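Local coordinates for protein enoyl-CoA hydratase subunit I (Geobacillus kaustophilus, PDB 2PBP) that probably catalyses the hydration of enoyl-CoA thioesters in beta-oxidation, at residues Q145-L150 and L174-R179. Numbering follows the deposited sequence.
Sequences QRLTKL and LGIVNR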
ATOM      1  N   GLN A 145      14.608  -5.741   9.104  1.00  4.13           N
ATOM      2  CA  GLN A 145      14.173  -5.191   7.827  1.00  5.25           C
ATOM      3  C   GLN A 145      12.675  -4.928   7.758  1.00  5.17           C
ATOM      4  O   GLN A 145      12.245  -3.802   7.496  1.00  5.27           O
ATOM      5  CB  GLN A 145      14.576  -6.130   6.687  1.00  5.59           C
ATOM      6  CG  GLN A 145      16.069  -6.436   6.631  1.00  6.19           C
ATOM      7  CD  GLN A 145      16.916  -5.178   6.578  1.00  5.68           C
ATOM      8  OE1 GLN A 145      17.617  -4.844   7.537  1.00  9.53           O
ATOM      9  NE2 GLN A 145      16.845  -4.465   5.461  1.00  2.51           N
ATOM     10  N   ARG A 146      11.880  -5.966   7.991  1.00  4.74           N
ATOM     11  CA  ARG A 146      10.434  -5.818   7.926  1.00  6.29           C
ATOM     12  C   ARG A 146       9.870  -4.844   8.957  1.00  5.72           C
ATOM     13  O   ARG A 146       8.954  -4.082   8.645  1.00  5.66           O
ATOM     14  CB  ARG A 146       9.753  -7.185   8.051  1.00  6.25           C
ATOM     15  CG  ARG A 146       9.994  -8.106   6.848  1.00  7.60           C
ATOM     16  CD  ARG A 146       9.006  -9.269   6.839  1.00  8.64           C
ATOM     17  NE  ARG A 146       9.030 -10.030   5.590  1.00  9.01           N
ATOM     18  CZ  ARG A 146       9.791 -11.097   5.366  1.00 10.27           C
ATOM     19  NH1 ARG A 146      10.609 -11.551   6.308  1.00 10.49           N
ATOM     20  NH2 ARG A 146       9.732 -11.716   4.193  1.00 12.92           N
ATOM     21  N   LEU A 147      10.408  -4.846  10.173  1.00  5.58           N
ATOM     22  CA  LEU A 147       9.904  -3.927  11.191  1.00  5.19           C
ATOM     23  C   LEU A 147      10.177  -2.475  10.798  1.00  6.20           C
ATOM     24  O   LEU A 147       9.303  -1.617  10.919  1.00  5.73           O
ATOM     25  CB  LEU A 147      10.541  -4.211  12.561  1.00  4.87           C
ATOM     26  CG  LEU A 147       9.887  -3.461  13.732  1.00  5.21           C
ATOM     27  CD1 LEU A 147       8.484  -4.011  13.955  1.00  4.69           C
ATOM     28  CD2 LEU A 147      10.711  -3.624  15.007  1.00  5.91           C
ATOM     29  N   THR A 148      11.388  -2.203  10.317  1.00  5.21           N
ATOM     30  CA  THR A 148      11.759  -0.851   9.916  1.00  5.17           C
ATOM     31  C   THR A 148      10.896  -0.336   8.763  1.00  6.05           C
ATOM     32  O   THR A 148      10.491   0.828   8.749  1.00  6.04           O
ATOM     33  CB  THR A 148      13.245  -0.786   9.510  1.00  6.51           C
ATOM     34  OG1 THR A 148      14.058  -1.145  10.636  1.00  6.43           O
ATOM     35  CG2 THR A 148      13.617   0.622   9.053  1.00  5.60           C
ATOM     36  N   LYS A 149      10.617  -1.197   7.793  1.00  7.76           N
ATOM     37  CA  LYS A 149       9.794  -0.786   6.662  1.00  8.12           C
ATOM     38  C   LYS A 149       8.367  -0.484   7.107  1.00  8.50           C
ATOM     39  O   LYS A 149       7.709   0.392   6.549  1.00 10.31           O
ATOM     40  CB  LYS A 149       9.787  -1.867   5.577  1.00  7.95           C
ATOM     41  CG  LYS A 149      11.130  -2.045   4.878  1.00 11.05           C
ATOM     42  CD  LYS A 149      11.009  -2.936   3.654  1.00 14.61           C
ATOM     43  CE  LYS A 149      12.355  -3.127   2.961  1.00 16.48           C
ATOM     44  NZ  LYS A 149      12.946  -1.845   2.479  1.00 13.75           N
ATOM     45  N   LEU A 150       7.892  -1.196   8.123  1.00  7.97           N
ATOM     46  CA  LEU A 150       6.534  -0.989   8.609  1.00  8.68           C
ATOM     47  C   LEU A 150       6.332   0.216   9.524  1.00  8.14           C
ATOM     48  O   LEU A 150       5.336   0.926   9.394  1.00  8.22           O
ATOM     49  CB  LEU A 150       6.031  -2.240   9.332  1.00  7.53           C
ATOM     50  CG  LEU A 150       5.689  -3.454   8.466  1.00  7.67           C
ATOM     51  CD1 LEU A 150       5.411  -4.655   9.359  1.00  9.40           C
ATOM     52  CD2 LEU A 150       4.473  -3.138   7.601  1.00  8.58           C
ATOM     53  N   LEU A 174       0.190   0.564  15.009  1.00 18.60           N
ATOM     54  CA  LEU A 174       1.348   0.814  14.158  1.00 16.24           C
ATOM     55  C   LEU A 174       1.169   0.266  12.747  1.00 16.90           C
ATOM     56  O   LEU A 174       1.980   0.540  11.861  1.00 19.00           O
ATOM     57  CB  LEU A 174       2.609   0.214  14.792  1.00 18.43           C
ATOM     58  CG  LEU A 174       3.110   0.876  16.080  1.00 17.93           C
ATOM     59  CD1 LEU A 174       4.241   0.054  16.678  1.00 19.16           C
ATOM     60  CD2 LEU A 174       3.576   2.295  15.782  1.00 18.25           C
ATOM     61  N   GLY A 175       0.110  -0.508  12.533  1.00 14.32           N
ATOM     62  CA  GLY A 175      -0.135  -1.054  11.212  1.00 15.16           C
ATOM     63  C   GLY A 175       0.549  -2.383  10.952  1.00 13.77           C
ATOM     64  O   GLY A 175       0.670  -2.816   9.804  1.00 14.24           O
ATOM     65  N   ILE A 176       1.016  -3.024  12.020  1.00 11.06           N
ATOM     66  CA  ILE A 176       1.672  -4.320  11.901  1.00  8.19           C
ATOM     67  C   ILE A 176       0.605  -5.414  11.950  1.00  9.12           C
ATOM     68  O   ILE A 176       0.643  -6.369  11.170  1.00  9.28           O
ATOM     69  CB  ILE A 176       2.673  -4.540  13.051  1.00  6.62           C
ATOM     70  CG1 ILE A 176       3.760  -3.461  13.001  1.00  6.29           C
ATOM     71  CG2 ILE A 176       3.281  -5.935  12.949  1.00  5.73           C
ATOM     72  CD1 ILE A 176       4.617  -3.353  14.260  1.00 13.93           C
ATOM     73  N   VAL A 177      -0.339  -5.263  12.875  1.00  7.67           N
ATOM     74  CA  VAL A 177      -1.435  -6.213  13.044  1.00 10.67           C
ATOM     75  C   VAL A 177      -2.709  -5.633  12.431  1.00 12.79           C
ATOM     76  O   VAL A 177      -3.013  -4.451  12.608  1.00 14.42           O
ATOM     77  CB  VAL A 177      -1.675  -6.531  14.540  1.00 11.09           C
ATOM     78  CG1 VAL A 177      -3.025  -7.219  14.730  1.00 13.92           C
ATOM     79  CG2 VAL A 177      -0.558  -7.438  15.059  1.00 11.28           C
ATOM     80  N   ASN A 178      -3.450  -6.467  11.710  1.00 11.59           N
ATOM     81  CA  ASN A 178      -4.674  -6.021  11.050  1.00 12.98           C
ATOM     82  C   ASN A 178      -5.874  -5.901  11.989  1.00 14.33           C
ATOM     83  O   ASN A 178      -6.698  -4.993  11.841  1.00 14.33           O
ATOM     84  CB  ASN A 178      -4.993  -6.957   9.884  1.00 13.20           C
ATOM     85  CG  ASN A 178      -3.982  -6.832   8.746  1.00 15.42           C
ATOM     86  OD1 ASN A 178      -4.056  -5.914   7.929  1.00 16.29           O
ATOM     87  ND2 ASN A 178      -3.024  -7.749   8.703  1.00 14.22           N
ATOM     88  N   ARG A 179      -5.979  -6.813  12.949  1.00 13.09           N
ATOM     89  CA  ARG A 179      -7.073  -6.773  13.911  1.00 17.91           C
ATOM     90  C   ARG A 179      -6.751  -7.603  15.143  1.00 17.05           C
ATOM     91  O   ARG A 179      -5.961  -8.551  15.085  1.00 15.07           O
ATOM     92  CB  ARG A 179      -8.376  -7.275  13.280  1.00 26.12           C
ATOM     93  CG  ARG A 179      -8.428  -8.770  13.042  1.00 34.04           C
ATOM     94  CD  ARG A 179      -9.806  -9.201  12.560  1.00 43.02           C
ATOM     95  NE  ARG A 179     -10.868  -8.760  13.462  1.00 50.84           N
ATOM     96  CZ  ARG A 179     -12.129  -9.177  13.392  1.00 54.55           C
ATOM     97  NH1 ARG A 179     -12.490 -10.052  12.462  1.00 56.00           N
ATOM     98  NH2 ARG A 179     -13.029  -8.719  14.251  1.00 55.89           N
TER
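Leu147, Leu150 and Ile176 meet without a flat side chain among them; the planar groups at this junction are peptides. Leu150 CD2 lies out of the plane of the peptide between Gly175 and Ile176 and beyond its oxygen, 4.4 Å from Gly175 O. The carbonyls of Leu150 and Leu174 also draw near, O to O at 4.2 Å, a proximity that offers no attraction of its own.

The real grip is aliphatic. Ile176 extends its longer branch towards the helix: with CG1 anti to its carbonyl carbon (chi1 -61°) and the chain then nearly straight, methyl CD1 meets Leu147 CD1 at 3.9 Å, methyl against methyl, the two side chains slanting past each other. Further back along the same branch, CG1 takes Leu150 CD1 at 4.2 Å, touching the isoleucine along its flank. Leu147 and Leu150, three residues apart and nearly one helical turn, thus engage successive carbons of one side chain. Leu147 turns CG anti to its backbone N (chi1 -170°), which carries its methyl across to a partner that its CB does not face directly.

Gly175 closes helix 168-173 in a Schellman motif. Its positive phi of 88° would press a CB against the preceding carbonyl, so glycine suits the turn that presents Ile176. From there the chain enters strand 179-181, beside strand 119-123 in the main sheet.

Leu115 of helix 109-115 packs on both Leu150 and Ile176, while Phe111 and Phe130 touch Leu147. Pro153 of the second subunit rests on Leu150, bringing the contact to the boundary with that subunit. Leucine and isoleucine suit this setting because they fill it without burying polar side-chain atoms. The helix and the loop are therefore joined by dispersion and water exclusion over a modest area, without directional bonds between these side chains.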